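Local coordinates for protein glucose-6-phosphate isomerase (Plasmodium falciparum, PDB 3QKI) that probably catalyses the interconversion of alpha-D-glucose 6-phosphate and beta-D-fructose 6-phosphate, the isomerisation step of glycolysis, at residues Leu68-Tyr73 and Ala474-Leu479; Leu379-Asn384 and Asp466-Asn471; Phe420-Thr425 and His429-Leu434. One frame throughout, in Å; residues are numbered along the deposited sequence.

Contact 1: residues Leu68-Tyr73 and Ala474-Leu479; sequences LSRQRY and AQADAL
A buried, side-on salt bridge between Arg70 and Asp477 ties the end of strand 64-70, where the chain leaves the mixed sheet through a type I beta turn from Leu68 to Gln71, to the long helix 464-481. The arginine carries its charge from the turn to the helix. Its CG lies anti to the carbonyl carbon (chi1 -61°) and the chain then runs extended as far as NE, which brings the side edge of the guanidinium up to the carboxylate. NE donates to Asp477 OD1 over 3.0 Å, with an N-H...O angle of 157°, and NH2 reaches the same Asp477 OD1 at 3.2 Å, less straight at 143°. That oxygen lies in the guanidinium plane. NE meets it nearly end-on to the C-O bond, whereas NH2 comes from the syn side, tilted out of the carboxylate plane. Ala476 suits its place close to the arginine stem because it is small: its CB is 3.7 Å from Arg70 CD, and Arg70 CD also passes 3.5 Å from Ala476 O. The other arginine nitrogen, NH1, forms a salt bridge with Asp67, while Asp477 OD2 takes a hydrogen bond with Thr587 of the second subunit. With two carboxylates around it, the guanidinium is probably well stabilised in its charged form despite burial. The chemistry therefore implies that a single arginine joins two acidic groups, and that one of them, Asp477, extends the link from turn and helix to the dimer interface.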
loop_
_atom_site.group_PDB
_atom_site.type_symbol
_atom_site.label_atom_id
_atom_site.label_comp_id
_atom_site.label_asym_id
_atom_site.label_seq_id
_atom_site.Cartn_x
_atom_site.Cartn_y
_atom_site.Cartn_z
ATOM N N LEU A 68 14.118 13.318 -16.103
ATOM C CA LEU A 68 12.807 13.928 -16.334
ATOM C C LEU A 68 12.424 13.918 -17.813
ATOM O O LEU A 68 11.429 14.555 -18.190
ATOM C CB LEU A 68 12.799 15.387 -15.824
ATOM C CG LEU A 68 12.952 15.616 -14.316
ATOM C CD1 LEU A 68 13.065 17.084 -14.022
ATOM C CD2 LEU A 68 11.773 15.052 -13.540
ATOM N N SER A 69 13.191 13.209 -18.659
ATOM C CA SER A 69 12.941 13.260 -20.102
ATOM C C SER A 69 11.628 12.647 -20.577
ATOM O O SER A 69 11.142 13.022 -21.650
ATOM C CB SER A 69 14.126 12.704 -20.893
ATOM O OG SER A 69 14.280 11.325 -20.620
ATOM N N ARG A 70 11.040 11.720 -19.802
ATOM C CA ARG A 70 9.769 11.131 -20.189
ATOM C C ARG A 70 8.614 11.908 -19.582
ATOM O O ARG A 70 7.632 11.322 -19.155
ATOM C CB ARG A 70 9.702 9.621 -19.882
ATOM C CG ARG A 70 10.757 8.821 -20.618
ATOM C CD ARG A 70 10.945 7.475 -19.968
ATOM N NE ARG A 70 12.152 6.832 -20.443
ATOM C CZ ARG A 70 13.383 7.142 -20.052
ATOM N NH1 ARG A 70 13.582 8.105 -19.155
ATOM N NH2 ARG A 70 14.426 6.521 -20.581
ATOM N N GLN A 71 8.743 13.233 -19.540
ATOM C CA GLN A 71 7.699 14.156 -19.098
ATOM C C GLN A 71 7.278 14.959 -20.316
ATOM O O GLN A 71 8.098 15.252 -21.193
ATOM C CB GLN A 71 8.170 15.070 -17.936
ATOM C CG GLN A 71 8.513 14.302 -16.659
ATOM C CD GLN A 71 7.323 13.662 -15.978
ATOM O OE1 GLN A 71 6.168 14.066 -16.138
ATOM N NE2 GLN A 71 7.587 12.672 -15.175
ATOM N N ARG A 72 6.006 15.307 -20.380
ATOM C CA ARG A 72 5.407 15.982 -21.533
ATOM C C ARG A 72 5.696 17.484 -21.662
ATOM O O ARG A 72 4.792 18.317 -21.701
ATOM C CB ARG A 72 3.909 15.628 -21.658
ATOM C CG ARG A 72 3.651 14.123 -21.701
ATOM C CD ARG A 72 2.249 13.810 -22.160
ATOM N NE ARG A 72 2.110 14.072 -23.594
ATOM C CZ ARG A 72 0.965 14.031 -24.269
ATOM N NH1 ARG A 72 -0.167 13.748 -23.651
ATOM N NH2 ARG A 72 0.952 14.272 -25.575
ATOM N N TYR A 73 6.971 17.817 -21.755
ATOM C CA TYR A 73 7.422 19.182 -21.958
ATOM C C TYR A 73 8.688 19.263 -22.765
ATOM O O TYR A 73 9.561 18.397 -22.661
ATOM C CB TYR A 73 7.564 20.003 -20.633
ATOM C CG TYR A 73 8.208 19.321 -19.432
ATOM C CD1 TYR A 73 7.564 19.298 -18.193
ATOM C CD2 TYR A 73 9.519 18.850 -19.490
ATOM C CE1 TYR A 73 8.160 18.721 -17.078
ATOM C CE2 TYR A 73 10.121 18.256 -18.386
ATOM C CZ TYR A 73 9.444 18.214 -17.177
ATOM O OH TYR A 73 10.026 17.651 -16.079
ATOM N N ALA A 474 12.735 -0.672 -19.266
ATOM C CA ALA A 474 11.695 -1.032 -20.213
ATOM C C ALA A 474 10.341 -0.432 -19.906
ATOM O O ALA A 474 9.666 -0.013 -20.851
ATOM C CB ALA A 474 11.564 -2.528 -20.308
ATOM N N GLN A 475 9.927 -0.421 -18.610
ATOM C CA GLN A 475 8.622 0.098 -18.216
ATOM C C GLN A 475 8.534 1.586 -18.544
ATOM O O GLN A 475 7.552 2.009 -19.136
ATOM C CB GLN A 475 8.298 -0.198 -16.733
ATOM C CG GLN A 475 7.932 -1.669 -16.454
ATOM C CD GLN A 475 6.629 -2.089 -17.092
ATOM O OE1 GLN A 475 5.683 -1.310 -17.210
ATOM N NE2 GLN A 475 6.552 -3.337 -17.509
ATOM N N ALA A 476 9.572 2.359 -18.204
ATOM C CA ALA A 476 9.622 3.802 -18.472
ATOM C C ALA A 476 9.484 4.054 -19.995
ATOM O O ALA A 476 8.671 4.878 -20.406
ATOM C CB ALA A 476 10.941 4.381 -17.951
ATOM N N ASP A 477 10.232 3.295 -20.818
ATOM C CA ASP A 477 10.154 3.415 -22.266
ATOM C C ASP A 477 8.800 2.968 -22.841
ATOM O O ASP A 477 8.277 3.667 -23.695
ATOM C CB ASP A 477 11.314 2.696 -22.949
ATOM C CG ASP A 477 12.658 3.402 -22.794
ATOM O OD1 ASP A 477 12.668 4.608 -22.402
ATOM O OD2 ASP A 477 13.705 2.751 -23.065
ATOM N N ALA A 478 8.225 1.833 -22.363
ATOM C CA ALA A 478 6.928 1.328 -22.830
ATOM C C ALA A 478 5.814 2.379 -22.551
ATOM O O ALA A 478 4.960 2.630 -23.407
ATOM C CB ALA A 478 6.590 -0.009 -22.154
ATOM N N LEU A 479 5.848 3.002 -21.371
ATOM C CA LEU A 479 4.874 4.031 -20.996
ATOM C C LEU A 479 4.993 5.249 -21.910
ATOM O O LEU A 479 3.982 5.753 -22.386
ATOM C CB LEU A 479 5.025 4.423 -19.516
ATOM C CG LEU A 479 4.455 3.392 -18.499
ATOM C CD1 LEU A 479 4.886 3.740 -17.074
ATOM C CD2 LEU A 479 2.942 3.295 -18.598
#

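Contact 2: residues Leu379-Asn384 and Asp466-Asn471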
loop_
_atom_site.group_PDB
_atom_site.type_symbol
_atom_site.label_atom_id
_atom_site.label_comp_id
_atom_site.label_asym_id
_atom_site.label_seq_id
_atom_site.Cartn_x
_atom_site.Cartn_y
_atom_site.Cartn_z
ATOM N N LEU A 379 7.059 3.896 -7.295
ATOM C CA LEU A 379 7.451 2.533 -7.667
ATOM C C LEU A 379 8.955 2.251 -7.566
ATOM O O LEU A 379 9.668 2.312 -8.569
ATOM C CB LEU A 379 6.901 2.207 -9.065
ATOM C CG LEU A 379 5.439 2.571 -9.335
ATOM C CD1 LEU A 379 5.151 2.499 -10.818
ATOM C CD2 LEU A 379 4.474 1.677 -8.508
ATOM N N PRO A 380 9.452 1.961 -6.350
ATOM C CA PRO A 380 10.881 1.636 -6.215
ATOM C C PRO A 380 11.148 0.198 -6.698
ATOM O O PRO A 380 10.462 -0.727 -6.265
ATOM C CB PRO A 380 11.141 1.796 -4.720
ATOM C CG PRO A 380 9.814 1.539 -4.060
ATOM C CD PRO A 380 8.741 1.860 -5.051
ATOM N N TYR A 381 12.124 0.008 -7.599
ATOM C CA TYR A 381 12.498 -1.335 -8.085
ATOM C C TYR A 381 13.551 -1.883 -7.095
ATOM O O TYR A 381 14.735 -2.020 -7.407
ATOM C CB TYR A 381 12.968 -1.282 -9.548
ATOM C CG TYR A 381 11.789 -1.404 -10.487
ATOM C CD1 TYR A 381 10.814 -0.411 -10.543
ATOM C CD2 TYR A 381 11.581 -2.564 -11.227
ATOM C CE1 TYR A 381 9.673 -0.559 -11.332
ATOM C CE2 TYR A 381 10.441 -2.724 -12.022
ATOM C CZ TYR A 381 9.477 -1.729 -12.050
ATOM O OH TYR A 381 8.349 -1.877 -12.820
ATOM N N PHE A 382 13.086 -2.134 -5.854
ATOM C CA PHE A 382 13.915 -2.536 -4.731
ATOM C C PHE A 382 12.978 -2.964 -3.611
ATOM O O PHE A 382 12.340 -2.123 -2.979
ATOM C CB PHE A 382 14.807 -1.346 -4.274
ATOM C CG PHE A 382 16.160 -1.720 -3.711
ATOM C CD1 PHE A 382 17.186 -2.166 -4.547
ATOM C CD2 PHE A 382 16.414 -1.626 -2.341
ATOM C CE1 PHE A 382 18.457 -2.484 -4.021
ATOM C CE2 PHE A 382 17.683 -1.957 -1.818
ATOM C CZ PHE A 382 18.697 -2.366 -2.661
ATOM N N GLN A 383 12.878 -4.284 -3.375
ATOM C CA GLN A 383 12.014 -4.813 -2.327
ATOM C C GLN A 383 12.276 -4.217 -0.918
ATOM O O GLN A 383 11.324 -4.085 -0.150
ATOM C CB GLN A 383 12.016 -6.348 -2.328
ATOM C CG GLN A 383 10.959 -6.993 -1.417
ATOM C CD GLN A 383 9.529 -6.712 -1.825
ATOM O OE1 GLN A 383 9.228 -6.272 -2.930
ATOM N NE2 GLN A 383 8.611 -6.923 -0.917
ATOM N N ASN A 384 13.538 -3.821 -0.594
ATOM C CA ASN A 384 13.819 -3.231 0.716
ATOM C C ASN A 384 13.158 -1.875 0.912
ATOM O O ASN A 384 12.969 -1.459 2.038
ATOM C CB ASN A 384 15.307 -3.300 1.101
ATOM C CG ASN A 384 15.786 -4.733 1.201
ATOM O OD1 ASN A 384 15.005 -5.649 1.433
ATOM N ND2 ASN A 384 17.058 -4.976 0.978
ATOM N N ASP A 466 20.116 -7.674 -12.305
ATOM C CA ASP A 466 20.005 -7.217 -13.702
ATOM C C ASP A 466 18.636 -7.587 -14.251
ATOM O O ASP A 466 18.041 -6.763 -14.934
ATOM C CB ASP A 466 21.109 -7.799 -14.587
ATOM C CG ASP A 466 22.387 -6.991 -14.604
ATOM O OD1 ASP A 466 22.473 -5.984 -13.852
ATOM O OD2 ASP A 466 23.306 -7.368 -15.353
ATOM N N GLU A 467 18.110 -8.777 -13.915
ATOM C CA GLU A 467 16.767 -9.176 -14.364
ATOM C C GLU A 467 15.706 -8.168 -13.861
ATOM O O GLU A 467 14.876 -7.725 -14.649
ATOM C CB GLU A 467 16.421 -10.629 -13.956
ATOM C CG GLU A 467 15.023 -11.083 -14.391
ATOM C CD GLU A 467 14.785 -11.156 -15.891
ATOM O OE1 GLU A 467 15.765 -11.366 -16.635
ATOM O OE2 GLU A 467 13.619 -11.029 -16.324
ATOM N N LEU A 468 15.768 -7.780 -12.571
ATOM C CA LEU A 468 14.883 -6.773 -11.964
ATOM C C LEU A 468 14.992 -5.455 -12.749
ATOM O O LEU A 468 13.970 -4.832 -13.082
ATOM C CB LEU A 468 15.311 -6.559 -10.500
ATOM C CG LEU A 468 14.696 -5.358 -9.744
ATOM C CD1 LEU A 468 13.211 -5.602 -9.439
ATOM C CD2 LEU A 468 15.484 -5.072 -8.473
ATOM N N MET A 469 16.240 -5.056 -13.061
ATOM C CA MET A 469 16.548 -3.790 -13.710
ATOM C C MET A 469 16.194 -3.684 -15.184
ATOM O O MET A 469 15.963 -2.580 -15.661
ATOM C CB MET A 469 17.962 -3.282 -13.345
ATOM C CG MET A 469 18.107 -2.930 -11.841
ATOM S SD MET A 469 16.959 -1.607 -11.300
ATOM C CE MET A 469 17.891 -0.123 -11.844
ATOM N N THR A 470 16.028 -4.816 -15.884
ATOM C CA THR A 470 15.570 -4.771 -17.278
ATOM C C THR A 470 14.172 -4.093 -17.324
ATOM O O THR A 470 13.872 -3.364 -18.262
ATOM C CB THR A 470 15.487 -6.172 -17.910
ATOM O OG1 THR A 470 14.487 -6.970 -17.264
ATOM C CG2 THR A 470 16.816 -6.880 -17.938
ATOM N N ASN A 471 13.360 -4.325 -16.275
ATOM C CA ASN A 471 12.000 -3.791 -16.114
ATOM C C ASN A 471 11.990 -2.329 -15.779
ATOM O O ASN A 471 11.124 -1.603 -16.247
ATOM C CB ASN A 471 11.233 -4.586 -15.068
ATOM C CG ASN A 471 11.121 -6.034 -15.391
ATOM O OD1 ASN A 471 10.261 -6.448 -16.160
ATOM N ND2 ASN A 471 11.995 -6.830 -14.829
#
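The ring of Tyr381 meets Leu468 and Asn471 where strand 375-380, a parallel strand of the mixed sheet, gives way to an inverse gamma turn centred on the tyrosine; the partner is helix 464-481, packed beside that strand end. The tyrosine projects toward the helix, its CG anti to the carbonyl carbon (chi1 -87°), and two residues one turn apart on the helix receive it. Leu468 comes at it obliquely and divides its branches: CD1 touches the ring at Tyr381 CD2, 3.9 Å away, while CD2 lies only 3.3 Å from Tyr381 O. A forked aliphatic side chain suits this spot, since it can cover ring and backbone together. Asn471 crosses the tyrosine at about a right angle, yet its amide plane is turned only 19° from that of the ring. The touching atom is its CB, 3.7 Å from Tyr381 CE2. Met469 adds a looser contact, with its SD 4.4 Å from Tyr381 CB. No hydrogen bond spans the two segments; carbon atoms do most of the touching. The polar ends find partners on helix 428-437: Tyr381 OH bonds to Gln428 and Tyr432, and Asn471 OD1 to the same Gln428, so a single glutamine links the two side chains and likely steadies both. A tyrosine fits because it offers a greasy ring to the helix and a hydroxyl beyond it. The side chain of Asn471 is about 6 Å from that of His429, a residue of the beta-D-fructose 6-phosphate binding site. Asn471 ND2 also turns back on its own helix, making a weak hydrogen bond of 3.3 Å to Leu468 O.

Contact 3: residues Phe420-Thr425 and His429-Leu434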
loop_
_atom_site.group_PDB
_atom_site.type_symbol
_atom_site.label_atom_id
_atom_site.label_comp_id
_atom_site.label_asym_id
_atom_site.label_seq_id
_atom_site.Cartn_x
_atom_site.Cartn_y
_atom_site.Cartn_z
ATOM N N PHE A 420 0.238 6.309 -4.269
ATOM C CA PHE A 420 0.114 4.882 -4.008
ATOM C C PHE A 420 1.305 4.175 -4.654
ATOM O O PHE A 420 2.124 4.806 -5.337
ATOM C CB PHE A 420 -1.238 4.333 -4.540
ATOM C CG PHE A 420 -1.284 4.147 -6.041
ATOM C CD1 PHE A 420 -1.163 2.876 -6.610
ATOM C CD2 PHE A 420 -1.401 5.247 -6.894
ATOM C CE1 PHE A 420 -1.190 2.709 -7.999
ATOM C CE2 PHE A 420 -1.419 5.082 -8.281
ATOM C CZ PHE A 420 -1.325 3.814 -8.824
ATOM N N GLY A 421 1.390 2.878 -4.446
ATOM C CA GLY A 421 2.447 2.098 -5.054
ATOM C C GLY A 421 2.855 0.874 -4.284
ATOM O O GLY A 421 2.511 0.706 -3.110
ATOM N N GLU A 422 3.606 0.026 -4.974
ATOM C CA GLU A 422 4.219 -1.197 -4.481
ATOM C C GLU A 422 5.572 -1.292 -5.160
ATOM O O GLU A 422 5.712 -0.802 -6.285
ATOM C CB GLU A 422 3.376 -2.434 -4.861
ATOM C CG GLU A 422 2.144 -2.646 -3.976
ATOM C CD GLU A 422 2.346 -2.740 -2.470
ATOM O OE1 GLU A 422 3.408 -3.222 -2.011
ATOM O OE2 GLU A 422 1.397 -2.375 -1.743
ATOM N N PRO A 423 6.580 -1.924 -4.517
ATOM C CA PRO A 423 7.893 -2.049 -5.180
ATOM C C PRO A 423 7.817 -2.862 -6.467
ATOM O O PRO A 423 6.992 -3.753 -6.565
ATOM C CB PRO A 423 8.765 -2.793 -4.165
ATOM C CG PRO A 423 8.031 -2.770 -2.909
ATOM C CD PRO A 423 6.577 -2.536 -3.173
ATOM N N GLY A 424 8.629 -2.503 -7.453
ATOM C CA GLY A 424 8.736 -3.279 -8.677
ATOM C C GLY A 424 9.593 -4.508 -8.375
ATOM O O GLY A 424 10.511 -4.428 -7.543
ATOM N N THR A 425 9.314 -5.673 -8.969
ATOM C CA THR A 425 8.318 -5.997 -9.989
ATOM C C THR A 425 6.925 -6.308 -9.425
ATOM O O THR A 425 6.029 -6.582 -10.219
ATOM C CB THR A 425 8.814 -7.185 -10.855
ATOM O OG1 THR A 425 9.111 -8.298 -9.997
ATOM C CG2 THR A 425 10.000 -6.828 -11.731
ATOM N N HIS A 429 3.298 -6.587 -11.648
ATOM C CA HIS A 429 2.430 -7.752 -11.869
ATOM C C HIS A 429 1.034 -7.621 -11.264
ATOM O O HIS A 429 0.212 -8.536 -11.378
ATOM C CB HIS A 429 3.143 -9.028 -11.423
ATOM C CG HIS A 429 4.426 -9.232 -12.170
ATOM N ND1 HIS A 429 4.439 -9.388 -13.544
ATOM C CD2 HIS A 429 5.699 -9.251 -11.717
ATOM C CE1 HIS A 429 5.712 -9.507 -13.883
ATOM N NE2 HIS A 429 6.508 -9.439 -12.819
ATOM N N SER A 430 0.760 -6.477 -10.649
ATOM C CA SER A 430 -0.502 -6.223 -9.980
ATOM C C SER A 430 -1.404 -5.265 -10.735
ATOM O O SER A 430 -2.457 -5.684 -11.189
ATOM C CB SER A 430 -0.254 -5.715 -8.564
ATOM O OG SER A 430 -1.459 -5.298 -7.946
ATOM N N PHE A 431 -0.996 -3.993 -10.872
ATOM C CA PHE A 431 -1.837 -2.957 -11.452
ATOM C C PHE A 431 -1.276 -2.201 -12.678
ATOM O O PHE A 431 -1.926 -1.242 -13.112
ATOM C CB PHE A 431 -2.226 -1.951 -10.349
ATOM C CG PHE A 431 -1.026 -1.391 -9.604
ATOM C CD1 PHE A 431 -0.193 -0.439 -10.198
ATOM C CD2 PHE A 431 -0.714 -1.835 -8.318
ATOM C CE1 PHE A 431 0.952 0.020 -9.540
ATOM C CE2 PHE A 431 0.421 -1.362 -7.655
ATOM C CZ PHE A 431 1.253 -0.442 -8.273
ATOM N N TYR A 432 -0.115 -2.604 -13.242
ATOM C CA TYR A 432 0.393 -1.892 -14.429
ATOM C C TYR A 432 -0.512 -1.995 -15.656
ATOM O O TYR A 432 -0.414 -1.162 -16.539
ATOM C CB TYR A 432 1.798 -2.291 -14.817
ATOM C CG TYR A 432 2.920 -1.691 -14.005
ATOM C CD1 TYR A 432 2.723 -1.302 -12.682
ATOM C CD2 TYR A 432 4.219 -1.677 -14.495
ATOM C CE1 TYR A 432 3.787 -0.887 -11.878
ATOM C CE2 TYR A 432 5.289 -1.242 -13.709
ATOM C CZ TYR A 432 5.073 -0.884 -12.392
ATOM O OH TYR A 432 6.154 -0.534 -11.617
ATOM N N GLN A 433 -1.435 -2.966 -15.684
ATOM C CA GLN A 433 -2.407 -3.069 -16.779
ATOM C C GLN A 433 -3.106 -1.683 -16.923
ATOM O O GLN A 433 -3.173 -1.135 -18.026
ATOM C CB GLN A 433 -3.441 -4.168 -16.461
ATOM C CG GLN A 433 -4.728 -4.078 -17.263
ATOM C CD GLN A 433 -4.498 -4.203 -18.746
ATOM O OE1 GLN A 433 -3.762 -5.078 -19.225
ATOM N NE2 GLN A 433 -5.157 -3.342 -19.511
ATOM N N LEU A 434 -3.591 -1.122 -15.789
ATOM C CA LEU A 434 -4.264 0.179 -15.729
ATOM C C LEU A 434 -3.305 1.323 -16.110
ATOM O O LEU A 434 -3.677 2.192 -16.902
ATOM C CB LEU A 434 -4.887 0.403 -14.337
ATOM C CG LEU A 434 -5.731 1.664 -14.150
ATOM C CD1 LEU A 434 -6.770 1.478 -13.122
ATOM C CD2 LEU A 434 -4.869 2.842 -13.698
HETATM O O HOH W 1 5.873 -1.784 -9.100
#
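Phe420 points the edge of its ring at one face of Phe431 in an edge-to-face stack, with ring centroids 5.3 Å apart and planes at 62°. Phe420 CE1 stands 3.8 Å from Phe431 CE1, away from the ring centre. Phe431 CG, between its backbone N and carbonyl carbon (chi1 54°), turns the ring back toward the loop, where its CZ lies 4.1 Å from Glu422 N. Gly421 suits this place because, at its backbone angles, a CB would jam against the carbonyl oxygen of Phe420. Toward the end of the loop, His429 N donates to Thr425 O over 3.1 Å, nearly in line with the carbonyl bond. The imidazole lies alongside the threonine, with Thr425 CB 3.8 Å from His429 NE2. Between these two points, a water donates to Glu422 O and also bonds to Tyr432 OH at 2.8 Å. Farther out, the cis peptide before Thr425 offers both Gly424 O and Thr425 N to Asn225 of the second subunit. His429 binds fructose 6-phosphate, and Ser430 packs on the second subunit's Gln394, another sugar-binding residue, consistent with the intersubunit active site of the phosphoglucose isomerase family.

Overall arrangement
From the N terminus, residues 68-73 open the longest loop. It takes in the entire five-stranded parallel sheet before contact 1 closes it 400 residues later on helix 464-481. Within it, strand 375-380 leads into 379-384, which contact 2 joins to an earlier part of that same helix. Inside this second loop lies contact 3, whose segments are only three residues apart and which joins the loop after strand 418-420 to helix 428-437. The three are thus nested and none cross. They also touch: Pro380 O and Gly424 N probably hydrogen-bond, and Gln475 packs on both Tyr381 and Tyr432. Together they fasten two helices to the mixed sheet, beside the second subunit.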